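Local coordinates for protein TRAP-T family transporter, DctP (Periplasmic binding) subunit (Sulfitobacter sp. NAS-14.1, PDB 4PF8) that binds beta-D-galacturonate and probably delivers it from the periplasm to the membrane components of a TRAP transporter, at residues I178-G183 against V301-K306; V166-M169 against F174-M177; V102-V107 against D316-F321; M188-V193 against A205-P210. One frame throughout, in Å; residues are numbered along the deposited sequence.

Interaction 1 (I178-G183 against V301-K306); sequences IESMGG and VPVYEK
S180 meets P302 and V303 through its hydroxyl, and these two touches carry the direct contact between 178-183 and 301-306. Both are van der Waals contacts of an oxygen with aliphatic carbon. S180 OG lies 3.9 Å from P302 CB, a carbon of the proline ring, and 4.0 Å from V303 CG2, so the hydroxyl faces two consecutive side chains in the first turn of helix 301-310. V303 turns CG2 this way because CG1 is the branch anti to its backbone N (chi1 177°). V303 is buried and also packs on P105, whereas P302 sits at the exposed border.

The polar need of the serine is met by the helix that precedes it. With OG beside the backbone N (chi1 -72°), the hydroxyl reaches back to a hydrogen bond with G176 O, so helix 301-310 meets this oxygen through carbon contacts. Charge contributes little: E179 OE2 and K306 NZ, opposite in sign, remain 5.1 Å apart, so any attraction is at most a weak, long-range one.

Backbone hydrogen bonds shape the chain around S180. I178 O accepts from M181 N at 3.0 Å and from G183 N at 2.9 Å, the two donors coming from opposite faces of the carbonyl plane. G182 N bonds to E179 O at 2.9 Å, with G182 at positive phi (83°). M181 takes no part in the contact and packs on F148, F296 and A299. The bonds from G183 N to I178 O and from G182 N to E179 O, with G182 as the C-prime residue, make the Schellman motif that ends helix 172-179.

Interaction 2 (V166-M169 against F174-M177); sequences VRVM and FVGM. With GTR (beta-D-galactopyranuronic acid), chain D.
F174 packs against both V168 and M169, and it buries more surface in this contact than any other residue. Its two halves have different partners. Near the backbone, F174 CB lies 3.7 Å from V168 CB, and the valine's CG1 also rests by the same methylene. Farther out, the ring takes M169: the methyl CE approaches F174 CE2 at 3.6 Å, obliquely to the ring, while the backbone O of M169 stands at the ring edge, in its plane. L230 and S103 also touch this phenylalanine.

V168 points at the helix, and its second branch extends the apolar seam by one residue, CG2 coming within 4.2 Å of V175 CG2. Strand 165-168 and helix 172-179 are the first two elements of a beta-alpha-beta unit, completed by the parallel strand 184-187; within the two segments V168 and F174 have the nearest CA atoms. R167, the neighbour of V168, reaches the bound sugar instead of the helix. Its NH1 gives O6A of galacturonate a 2.8 Å hydrogen bond and its NH2 gives O6B one of 2.9 Å, both almost straight (178° and 177°), a bidentate grip on the carboxylate. R167 NE is held by M188 O, which helps fix the plane of the guanidinium, and M169 N lies over one face of that group.

M169, a selenomethionine here, serves helix and ligand together. Its chain runs out extended and then bends at the selenium (chi3 -87°), bringing CE back against F174 while SE lies 3.3 Å from O4 of the sugar.

Interaction 3 (V102-V107 against D316-F321); sequences VSLPFV and DLVNLF
V102 begins the contact by placing CG1 4.2 Å from F321 CE2, the methyl coming in obliquely to the aromatic ring. Both side chains also touch L126 of helix 121-132, so three apolar groups converge here. S103 touches L173 and F174.

L104 is next to reach helix 315-322. Its CD1 stands 4.0 Å from V318 CG1 and equally far from V318 CG2, so the leucine methyl fits against the fork of the valine, the two side chains crossing at about a right angle. L104 also opens a type II beta turn with P105 and F106 at its corners; F106 takes the positive phi (60°) such a turn requires, and the closing bond from V107 N to L104 O is weak. P105 O accepts the hydroxyl of Y304, whose side chain also packs on L104 and V107.

V107 completes the turn and faces the helix again. Its CG1 lies between the backbone N and the carbonyl carbon (chi1 77°), which puts CG2 anti to that N, where it meets F321 CB at 4.0 Å. Beside it, one water lies 2.8 Å from V107 O and 2.8 Å from F321 O and can donate to both carbonyls, although other acceptors compete for its protons.

The side chains are thus joined by dispersion and burial alone, with oily groups holding helix 315-322 to the loop; the polar link, between two main-chain oxygens that have no proton to share, has to be supplied by solvent.

Interaction 4 (M188-V193 against A205-P210); sequences MAFAEV and AENNPP. With GTR (beta-D-galactopyranuronic acid), chain D.
F190 and N207 meet beside a shared sugar: F190 CE1 lies 3.5 Å from N207 ND2, yet both side chains are chiefly occupied with galacturonate. The two side chains cross at about a right angle, their ring and amide planes 49° apart, and the amide nitrogen comes to the ring obliquely. With CG anti to its backbone N (chi1 -169°), F190 carries its ring against one side of the ligand, and C5 of the sugar sits 3.6 Å above the ring plane, over its centre, a CH-pi type of packing.

N207 uses both ends of its amide. OD1 accepts from the sugar's O1 at 2.6 Å, and ND2 donates to the ring oxygen O5 at 3.0 Å (162°). The backbone N of N208 also bonds to N207 OD1, in the carbonyl plane and on a lone pair, at 2.8 Å, which helps fix the rotation of the amide. N207 ends strand 204-207, and N208 is the N-cap of the following helix 209-214, its OD1 capping S211 N; this strand-to-helix junction lines the ligand pocket. E206, on the other side of the strand, forms a salt bridge to R146, which also binds the sugar. Two residues before N207, A205 CB packs on V193 CG1 at 4.2 Å.

Overall arrangement
Interactions 2 and 4, with centres 11 Å apart, both touch galacturonate and are joined directly: M188 pairs with V168 through V168 O and M188 N and also holds R167, so neighbouring residues of one strand tie the two contacts together. Interactions 1 and 2 share helix 172-179, their centres 10 Å apart; I178 CG1 packs 3.6 Å from V168 CG1, and V303 CG2 lies 3.7 Å from M177 CA. Interaction 3 lies farther out, the V102 side chain about 11 Å from the sugar, but Y304 links it to interaction 1, and M177 CE touches P105 CG at 3.6 Å. A chain of packing therefore runs from the C-terminal helices through helix 172-179 to the pocket.

Interaction 1 (I178-G183 against V301-K306)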
loop_
_atom_site.group_PDB
_atom_site.type_symbol
_atom_site.label_atom_id
_atom_site.label_comp_id
_atom_site.label_asym_id
_atom_site.label_seq_id
_atom_site.Cartn_x
_atom_site.Cartn_y
_atom_site.Cartn_z
ATOM N N ILE A 178 15.027 6.878 2.384
ATOM C CA ILE A 178 15.253 7.756 3.528
ATOM C C ILE A 178 16.741 8.103 3.646
ATOM O O ILE A 178 17.108 9.265 3.891
ATOM C CB ILE A 178 14.749 7.102 4.827
ATOM C CG1 ILE A 178 13.255 6.858 4.761
ATOM C CG2 ILE A 178 15.048 7.951 6.031
ATOM C CD1 ILE A 178 12.471 8.061 4.449
ATOM N N GLU A 179 17.605 7.113 3.466
ATOM C CA GLU A 179 19.051 7.336 3.559
ATOM C C GLU A 179 19.540 8.309 2.481
ATOM O O GLU A 179 20.475 9.100 2.698
ATOM C CB GLU A 179 19.807 5.995 3.471
ATOM C CG GLU A 179 19.636 5.165 4.716
ATOM C CD GLU A 179 20.461 3.889 4.729
ATOM O OE1 GLU A 179 20.497 3.253 5.804
ATOM O OE2 GLU A 179 21.053 3.518 3.686
ATOM N N SER A 180 18.925 8.258 1.306
ATOM C CA SER A 180 19.343 9.126 0.213
ATOM C C SER A 180 19.054 10.582 0.554
ATOM O O SER A 180 19.625 11.488 -0.057
ATOM C CB SER A 180 18.625 8.726 -1.068
ATOM O OG SER A 180 19.125 7.489 -1.557
HETATM N N MSE A 181 18.189 10.826 1.538
HETATM C CA MSE A 181 17.962 12.204 1.993
HETATM C C MSE A 181 18.592 12.477 3.339
HETATM O O MSE A 181 18.348 13.520 3.952
HETATM C CB MSE A 181 16.479 12.503 2.036
HETATM C CG MSE A 181 15.855 12.472 0.646
HETATM SE SE MSE A 181 13.988 12.875 0.727
HETATM C CE MSE A 181 13.368 11.341 1.584
ATOM N N GLY A 182 19.423 11.555 3.798
ATOM C CA GLY A 182 20.172 11.743 5.022
ATOM C C GLY A 182 19.395 11.416 6.286
ATOM O O GLY A 182 19.852 11.736 7.383
ATOM N N GLY A 183 18.250 10.756 6.141
ATOM C CA GLY A 183 17.468 10.342 7.294
ATOM C C GLY A 183 17.932 9.004 7.824
ATOM O O GLY A 183 18.800 8.343 7.237
ATOM N N VAL A 301 17.259 9.587 -7.350
ATOM C CA VAL A 301 17.947 8.887 -8.424
ATOM C C VAL A 301 18.709 7.651 -7.891
ATOM O O VAL A 301 18.669 6.580 -8.498
ATOM C CB VAL A 301 18.875 9.832 -9.205
ATOM C CG1 VAL A 301 19.870 9.045 -10.061
ATOM C CG2 VAL A 301 18.050 10.795 -10.052
ATOM N N PRO A 302 19.383 7.781 -6.736
ATOM C CA PRO A 302 20.195 6.641 -6.283
ATOM C C PRO A 302 19.399 5.374 -5.950
ATOM O O PRO A 302 19.919 4.267 -6.077
ATOM C CB PRO A 302 20.904 7.189 -5.037
ATOM C CG PRO A 302 20.950 8.659 -5.237
ATOM C CD PRO A 302 19.689 9.014 -5.993
ATOM N N VAL A 303 18.143 5.535 -5.559
ATOM C CA VAL A 303 17.284 4.397 -5.260
ATOM C C VAL A 303 17.079 3.576 -6.528
ATOM O O VAL A 303 17.092 2.356 -6.479
ATOM C CB VAL A 303 15.924 4.863 -4.719
ATOM C CG1 VAL A 303 15.029 3.695 -4.489
ATOM C CG2 VAL A 303 16.121 5.663 -3.432
ATOM N N TYR A 304 16.843 4.255 -7.647
ATOM C CA TYR A 304 16.705 3.577 -8.943
ATOM C C TYR A 304 18.011 2.919 -9.352
ATOM O O TYR A 304 18.039 1.760 -9.780
ATOM C CB TYR A 304 16.299 4.581 -10.023
ATOM C CG TYR A 304 14.817 4.936 -10.020
ATOM C CD1 TYR A 304 14.313 5.881 -9.143
ATOM C CD2 TYR A 304 13.940 4.336 -10.909
ATOM C CE1 TYR A 304 12.962 6.211 -9.132
ATOM C CE2 TYR A 304 12.591 4.661 -10.908
ATOM C CZ TYR A 304 12.112 5.608 -10.030
ATOM O OH TYR A 304 10.763 5.927 -10.036
ATOM N N GLU A 305 19.104 3.661 -9.222
ATOM C CA GLU A 305 20.405 3.133 -9.612
ATOM C C GLU A 305 20.715 1.867 -8.826
ATOM O O GLU A 305 21.190 0.890 -9.386
ATOM C CB GLU A 305 21.503 4.174 -9.398
ATOM C CG GLU A 305 21.313 5.439 -10.210
ATOM C CD GLU A 305 21.594 5.245 -11.685
ATOM O OE1 GLU A 305 21.950 4.113 -12.081
ATOM O OE2 GLU A 305 21.466 6.231 -12.445
ATOM N N LYS A 306 20.424 1.889 -7.533
ATOM C CA LYS A 306 20.720 0.764 -6.664
ATOM C C LYS A 306 19.858 -0.440 -7.011
ATOM O O LYS A 306 20.344 -1.551 -7.143
ATOM C CB LYS A 306 20.457 1.123 -5.212
ATOM C CG LYS A 306 20.999 0.061 -4.248
ATOM C CD LYS A 306 20.440 0.228 -2.861
ATOM C CE LYS A 306 20.519 1.656 -2.393
ATOM N NZ LYS A 306 20.014 1.733 -1.014
#

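Interaction 2 (V166-M169 against F174-M177)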
loop_
_atom_site.group_PDB
_atom_site.type_symbol
_atom_site.label_atom_id
_atom_site.label_comp_id
_atom_site.label_asym_id
_atom_site.label_seq_id
_atom_site.Cartn_x
_atom_site.Cartn_y
_atom_site.Cartn_z
ATOM N N VAL A 166 12.852 8.123 10.764
ATOM C CA VAL A 166 11.635 7.921 9.992
ATOM C C VAL A 166 11.329 6.424 9.926
ATOM O O VAL A 166 12.178 5.629 9.539
ATOM C CB VAL A 166 11.794 8.466 8.553
ATOM C CG1 VAL A 166 10.478 8.319 7.781
ATOM C CG2 VAL A 166 12.221 9.946 8.557
ATOM N N ARG A 167 10.118 6.058 10.321
ATOM C CA ARG A 167 9.681 4.673 10.158
ATOM C C ARG A 167 9.351 4.447 8.689
ATOM O O ARG A 167 8.776 5.312 8.037
ATOM C CB ARG A 167 8.444 4.385 10.994
ATOM C CG ARG A 167 7.832 3.032 10.741
ATOM C CD ARG A 167 6.755 3.097 9.656
ATOM N NE ARG A 167 6.162 1.783 9.423
ATOM C CZ ARG A 167 5.169 1.552 8.567
ATOM N NH1 ARG A 167 4.633 2.532 7.850
ATOM N NH2 ARG A 167 4.709 0.331 8.423
ATOM N N VAL A 168 9.714 3.267 8.194
ATOM C CA VAL A 168 9.325 2.831 6.870
ATOM C C VAL A 168 8.688 1.435 6.953
ATOM O O VAL A 168 8.815 0.749 7.971
ATOM C CB VAL A 168 10.519 2.793 5.918
ATOM C CG1 VAL A 168 11.039 4.208 5.702
ATOM C CG2 VAL A 168 11.627 1.882 6.418
HETATM N N MSE A 169 8.002 1.057 5.885
HETATM C CA MSE A 169 7.503 -0.311 5.716
HETATM C C MSE A 169 8.654 -1.276 5.487
HETATM O O MSE A 169 9.795 -0.881 5.255
HETATM C CB MSE A 169 6.598 -0.400 4.480
HETATM C CG MSE A 169 5.303 0.247 4.609
HETATM SE SE MSE A 169 4.211 -0.225 3.062
HETATM C CE MSE A 169 4.744 1.132 1.786
ATOM N N PHE A 174 12.736 1.305 0.713
ATOM C CA PHE A 174 12.342 2.444 1.532
ATOM C C PHE A 174 13.450 2.907 2.471
ATOM O O PHE A 174 13.553 4.099 2.783
ATOM C CB PHE A 174 11.054 2.137 2.312
ATOM C CG PHE A 174 9.920 1.704 1.416
ATOM C CD1 PHE A 174 9.685 2.336 0.202
ATOM C CD2 PHE A 174 9.121 0.646 1.758
ATOM C CE1 PHE A 174 8.659 1.918 -0.619
ATOM C CE2 PHE A 174 8.118 0.225 0.913
ATOM C CZ PHE A 174 7.882 0.874 -0.251
ATOM N N VAL A 175 14.281 1.977 2.910
ATOM C CA VAL A 175 15.447 2.338 3.692
ATOM C C VAL A 175 16.355 3.216 2.820
ATOM O O VAL A 175 16.822 4.278 3.261
ATOM C CB VAL A 175 16.183 1.081 4.169
ATOM C CG1 VAL A 175 17.527 1.444 4.805
ATOM C CG2 VAL A 175 15.324 0.313 5.140
ATOM N N GLY A 176 16.579 2.791 1.579
ATOM C CA GLY A 176 17.407 3.540 0.647
ATOM C C GLY A 176 16.847 4.928 0.365
ATOM O O GLY A 176 17.584 5.905 0.236
HETATM N N MSE A 177 15.533 5.028 0.275
HETATM C CA MSE A 177 14.868 6.299 0.033
HETATM C C MSE A 177 15.168 7.308 1.141
HETATM O O MSE A 177 15.516 8.460 0.870
HETATM C CB MSE A 177 13.366 6.045 -0.070
HETATM C CG MSE A 177 12.482 7.258 -0.011
HETATM SE SE MSE A 177 10.643 6.649 -0.284
HETATM C CE MSE A 177 11.086 5.381 -1.620
HETATM C C1 GTR D . -0.974 1.897 4.187
HETATM C C2 GTR D . -1.327 0.627 3.486
HETATM C C3 GTR D . -1.170 -0.504 4.487
HETATM C C4 GTR D . 0.258 -0.582 5.012
HETATM C C5 GTR D . 0.559 0.785 5.618
HETATM C C6 GTR D . 2.006 0.850 6.092
HETATM O O1 GTR D . -1.042 3.024 3.258
HETATM O O2 GTR D . -2.716 0.724 3.070
HETATM O O3 GTR D . -1.420 -1.729 3.764
HETATM O O4 GTR D . 1.127 -0.831 3.894
HETATM O O5 GTR D . 0.334 1.846 4.667
HETATM O O6A GTR D . 2.554 1.981 6.006
HETATM O O6B GTR D . 2.505 -0.153 6.653
#

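Interaction 3 (V102-V107 against D316-F321)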
loop_
_atom_site.group_PDB
_atom_site.type_symbol
_atom_site.label_atom_id
_atom_site.label_comp_id
_atom_site.label_asym_id
_atom_site.label_seq_id
_atom_site.Cartn_x
_atom_site.Cartn_y
_atom_site.Cartn_z
ATOM N N VAL A 102 6.784 -1.009 -8.229
ATOM C CA VAL A 102 5.774 -0.014 -7.846
ATOM C C VAL A 102 6.143 0.729 -6.571
ATOM O O VAL A 102 5.509 1.725 -6.224
ATOM C CB VAL A 102 4.353 -0.614 -7.675
ATOM C CG1 VAL A 102 3.947 -1.323 -8.934
ATOM C CG2 VAL A 102 4.289 -1.536 -6.441
ATOM N N SER A 103 7.181 0.265 -5.889
ATOM C CA SER A 103 7.680 0.926 -4.685
ATOM C C SER A 103 8.829 1.895 -4.956
ATOM O O SER A 103 9.444 2.425 -4.032
ATOM C CB SER A 103 8.118 -0.109 -3.662
ATOM O OG SER A 103 6.982 -0.721 -3.107
ATOM N N LEU A 104 9.128 2.115 -6.232
ATOM C CA LEU A 104 10.150 3.091 -6.580
ATOM C C LEU A 104 9.552 4.485 -6.458
ATOM O O LEU A 104 8.433 4.707 -6.861
ATOM C CB LEU A 104 10.644 2.825 -8.003
ATOM C CG LEU A 104 11.525 1.577 -8.133
ATOM C CD1 LEU A 104 11.702 1.213 -9.587
ATOM C CD2 LEU A 104 12.892 1.800 -7.484
ATOM N N PRO A 105 10.303 5.429 -5.878
ATOM C CA PRO A 105 9.726 6.749 -5.651
ATOM C C PRO A 105 9.435 7.456 -6.975
ATOM O O PRO A 105 10.237 7.404 -7.900
ATOM C CB PRO A 105 10.812 7.503 -4.859
ATOM C CG PRO A 105 12.021 6.653 -4.882
ATOM C CD PRO A 105 11.622 5.243 -5.274
ATOM N N PHE A 106 8.271 8.083 -7.037
ATOM C CA PHE A 106 7.834 8.858 -8.192
ATOM C C PHE A 106 7.748 8.044 -9.480
ATOM O O PHE A 106 7.797 8.609 -10.570
ATOM C CB PHE A 106 8.748 10.080 -8.391
ATOM C CG PHE A 106 8.803 11.002 -7.207
ATOM C CD1 PHE A 106 7.733 11.814 -6.883
ATOM C CD2 PHE A 106 9.931 11.043 -6.403
ATOM C CE1 PHE A 106 7.784 12.689 -5.792
ATOM C CE2 PHE A 106 9.975 11.896 -5.324
ATOM C CZ PHE A 106 8.896 12.720 -5.020
ATOM N N VAL A 107 7.596 6.726 -9.374
ATOM C CA VAL A 107 7.573 5.890 -10.571
ATOM C C VAL A 107 6.282 6.124 -11.370
ATOM O O VAL A 107 6.295 6.047 -12.598
ATOM C CB VAL A 107 7.816 4.381 -10.230
ATOM C CG1 VAL A 107 6.583 3.731 -9.641
ATOM C CG2 VAL A 107 8.288 3.620 -11.456
ATOM N N ASP A 316 13.714 -3.962 -17.859
ATOM C CA ASP A 316 12.615 -3.831 -18.813
ATOM C C ASP A 316 11.296 -3.510 -18.114
ATOM O O ASP A 316 10.555 -2.631 -18.543
ATOM C CB ASP A 316 12.479 -5.093 -19.671
ATOM C CG ASP A 316 13.601 -5.226 -20.680
ATOM O OD1 ASP A 316 14.325 -4.227 -20.890
ATOM O OD2 ASP A 316 13.761 -6.317 -21.267
ATOM N N LEU A 317 11.010 -4.207 -17.022
ATOM C CA LEU A 317 9.767 -3.979 -16.296
ATOM C C LEU A 317 9.718 -2.587 -15.677
ATOM O O LEU A 317 8.674 -1.942 -15.694
ATOM C CB LEU A 317 9.581 -5.019 -15.199
ATOM C CG LEU A 317 8.251 -4.875 -14.457
ATOM C CD1 LEU A 317 7.092 -5.083 -15.394
ATOM C CD2 LEU A 317 8.158 -5.826 -13.281
ATOM N N VAL A 318 10.836 -2.125 -15.123
ATOM C CA VAL A 318 10.871 -0.791 -14.530
ATOM C C VAL A 318 10.560 0.262 -15.593
ATOM O O VAL A 318 9.809 1.199 -15.347
ATOM C CB VAL A 318 12.224 -0.480 -13.875
ATOM C CG1 VAL A 318 12.299 0.992 -13.492
ATOM C CG2 VAL A 318 12.427 -1.342 -12.642
ATOM N N ASN A 319 11.123 0.099 -16.784
ATOM C CA ASN A 319 10.885 1.068 -17.855
ATOM C C ASN A 319 9.447 1.029 -18.364
ATOM O O ASN A 319 8.878 2.055 -18.749
ATOM C CB ASN A 319 11.881 0.851 -18.991
ATOM C CG ASN A 319 13.294 1.191 -18.578
ATOM O OD1 ASN A 319 13.500 2.070 -17.747
ATOM N ND2 ASN A 319 14.275 0.491 -19.142
ATOM N N LEU A 320 8.849 -0.155 -18.343
ATOM C CA LEU A 320 7.436 -0.279 -18.639
ATOM C C LEU A 320 6.614 0.697 -17.782
ATOM O O LEU A 320 5.630 1.271 -18.250
ATOM C CB LEU A 320 6.992 -1.725 -18.402
ATOM C CG LEU A 320 5.652 -2.182 -18.964
ATOM C CD1 LEU A 320 5.593 -1.943 -20.461
ATOM C CD2 LEU A 320 5.445 -3.659 -18.656
ATOM N N PHE A 321 7.022 0.897 -16.528
ATOM C CA PHE A 321 6.317 1.823 -15.646
ATOM C C PHE A 321 6.830 3.259 -15.770
ATOM O O PHE A 321 6.072 4.163 -16.098
ATOM C CB PHE A 321 6.395 1.357 -14.183
ATOM C CG PHE A 321 5.493 0.192 -13.883
ATOM C CD1 PHE A 321 5.855 -1.090 -14.249
ATOM C CD2 PHE A 321 4.272 0.383 -13.260
ATOM C CE1 PHE A 321 5.016 -2.159 -13.985
ATOM C CE2 PHE A 321 3.435 -0.684 -13.005
ATOM C CZ PHE A 321 3.809 -1.951 -13.363
HETATM O O HOH W 1 5.306 6.649 -15.161
#

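Interaction 4 (M188-V193 against A205-P210)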
loop_
_atom_site.group_PDB
_atom_site.type_symbol
_atom_site.label_atom_id
_atom_site.label_comp_id
_atom_site.label_asym_id
_atom_site.label_seq_id
_atom_site.Cartn_x
_atom_site.Cartn_y
_atom_site.Cartn_z
HETATM N N MSE A 188 9.386 -0.994 10.429
HETATM C CA MSE A 188 8.552 -1.317 11.584
HETATM C C MSE A 188 7.144 -1.639 11.100
HETATM O O MSE A 188 6.595 -0.963 10.226
HETATM C CB MSE A 188 8.488 -0.128 12.546
HETATM C CG MSE A 188 7.679 -0.361 13.808
HETATM SE SE MSE A 188 7.647 1.287 14.876
HETATM C CE MSE A 188 9.373 1.819 14.479
ATOM N N ALA A 189 6.547 -2.675 11.681
ATOM C CA ALA A 189 5.146 -2.975 11.410
ATOM C C ALA A 189 4.223 -1.788 11.657
ATOM O O ALA A 189 4.397 -1.017 12.614
ATOM C CB ALA A 189 4.705 -4.178 12.251
ATOM N N PHE A 190 3.221 -1.644 10.798
ATOM C CA PHE A 190 2.295 -0.508 10.829
ATOM C C PHE A 190 1.643 -0.306 12.199
ATOM O O PHE A 190 1.506 0.815 12.652
ATOM C CB PHE A 190 1.229 -0.719 9.747
ATOM C CG PHE A 190 0.350 0.466 9.459
ATOM C CD1 PHE A 190 0.876 1.703 9.150
ATOM C CD2 PHE A 190 -1.004 0.292 9.395
ATOM C CE1 PHE A 190 0.048 2.760 8.848
ATOM C CE2 PHE A 190 -1.850 1.345 9.042
ATOM C CZ PHE A 190 -1.306 2.582 8.777
ATOM N N ALA A 191 1.248 -1.391 12.865
ATOM C CA ALA A 191 0.516 -1.298 14.113
ATOM C C ALA A 191 1.356 -0.703 15.242
ATOM O O ALA A 191 0.787 -0.223 16.222
ATOM C CB ALA A 191 0.004 -2.691 14.518
ATOM N N GLU A 192 2.687 -0.700 15.113
ATOM C CA GLU A 192 3.564 -0.211 16.174
ATOM C C GLU A 192 3.919 1.264 16.006
ATOM O O GLU A 192 4.513 1.888 16.892
ATOM C CB GLU A 192 4.828 -1.078 16.222
ATOM C CG GLU A 192 4.514 -2.584 16.278
ATOM C CD GLU A 192 3.563 -2.975 17.395
ATOM O OE1 GLU A 192 2.502 -3.571 17.110
ATOM O OE2 GLU A 192 3.857 -2.699 18.574
ATOM N N VAL A 193 3.536 1.845 14.884
ATOM C CA VAL A 193 3.987 3.198 14.571
ATOM C C VAL A 193 3.432 4.246 15.556
ATOM O O VAL A 193 4.156 5.142 15.987
ATOM C CB VAL A 193 3.617 3.571 13.133
ATOM C CG1 VAL A 193 3.982 5.021 12.830
ATOM C CG2 VAL A 193 4.311 2.610 12.132
ATOM N N ALA A 205 6.923 9.346 9.935
ATOM C CA ALA A 205 6.689 8.259 9.013
ATOM C C ALA A 205 6.134 8.860 7.729
ATOM O O ALA A 205 6.222 10.066 7.510
ATOM C CB ALA A 205 5.698 7.253 9.665
ATOM N N GLU A 206 5.566 8.039 6.849
ATOM C CA GLU A 206 4.985 8.574 5.617
ATOM C C GLU A 206 3.809 7.693 5.212
ATOM O O GLU A 206 3.845 6.488 5.368
ATOM C CB GLU A 206 6.014 8.668 4.495
ATOM C CG GLU A 206 6.991 7.527 4.426
ATOM C CD GLU A 206 6.463 6.356 3.649
ATOM O OE1 GLU A 206 6.508 5.207 4.183
ATOM O OE2 GLU A 206 5.975 6.573 2.514
ATOM N N ASN A 207 2.755 8.329 4.738
ATOM C CA ASN A 207 1.549 7.623 4.358
ATOM C C ASN A 207 0.551 8.541 3.698
ATOM O O ASN A 207 0.750 9.748 3.647
ATOM C CB ASN A 207 0.919 6.899 5.545
ATOM C CG ASN A 207 0.500 5.506 5.183
ATOM O OD1 ASN A 207 -0.244 5.321 4.211
ATOM N ND2 ASN A 207 0.997 4.506 5.928
ATOM N N ASN A 208 -0.519 7.944 3.179
ATOM C CA ASN A 208 -1.620 8.681 2.581
ATOM C C ASN A 208 -2.506 9.277 3.676
ATOM O O ASN A 208 -2.344 8.987 4.872
ATOM C CB ASN A 208 -2.411 7.752 1.633
ATOM C CG ASN A 208 -2.933 6.496 2.345
ATOM O OD1 ASN A 208 -3.490 6.591 3.434
ATOM N ND2 ASN A 208 -2.784 5.326 1.711
ATOM N N PRO A 209 -3.402 10.197 3.283
ATOM C CA PRO A 209 -4.116 10.910 4.342
ATOM C C PRO A 209 -5.052 10.010 5.168
ATOM O O PRO A 209 -5.078 10.130 6.394
ATOM C CB PRO A 209 -4.858 12.017 3.570
ATOM C CG PRO A 209 -3.964 12.252 2.365
ATOM C CD PRO A 209 -3.493 10.883 1.983
ATOM N N PRO A 210 -5.764 9.070 4.538
ATOM C CA PRO A 210 -6.611 8.222 5.389
ATOM C C PRO A 210 -5.849 7.354 6.406
ATOM O O PRO A 210 -6.330 7.115 7.514
ATOM C CB PRO A 210 -7.354 7.360 4.366
ATOM C CG PRO A 210 -7.430 8.241 3.136
ATOM C CD PRO A 210 -6.055 8.865 3.108
HETATM C C1 GTR D . -0.974 1.897 4.187
HETATM C C2 GTR D . -1.327 0.627 3.486
HETATM C C3 GTR D . -1.170 -0.504 4.487
HETATM C C4 GTR D . 0.258 -0.582 5.012
HETATM C C5 GTR D . 0.559 0.785 5.618
HETATM C C6 GTR D . 2.006 0.850 6.092
HETATM O O1 GTR D . -1.042 3.024 3.258
HETATM O O2 GTR D . -2.716 0.724 3.070
HETATM O O3 GTR D . -1.420 -1.729 3.764
HETATM O O4 GTR D . 1.127 -0.831 3.894
HETATM O O5 GTR D . 0.334 1.846 4.667
HETATM O O6A GTR D . 2.554 1.981 6.006
HETATM O O6B GTR D . 2.505 -0.153 6.653
#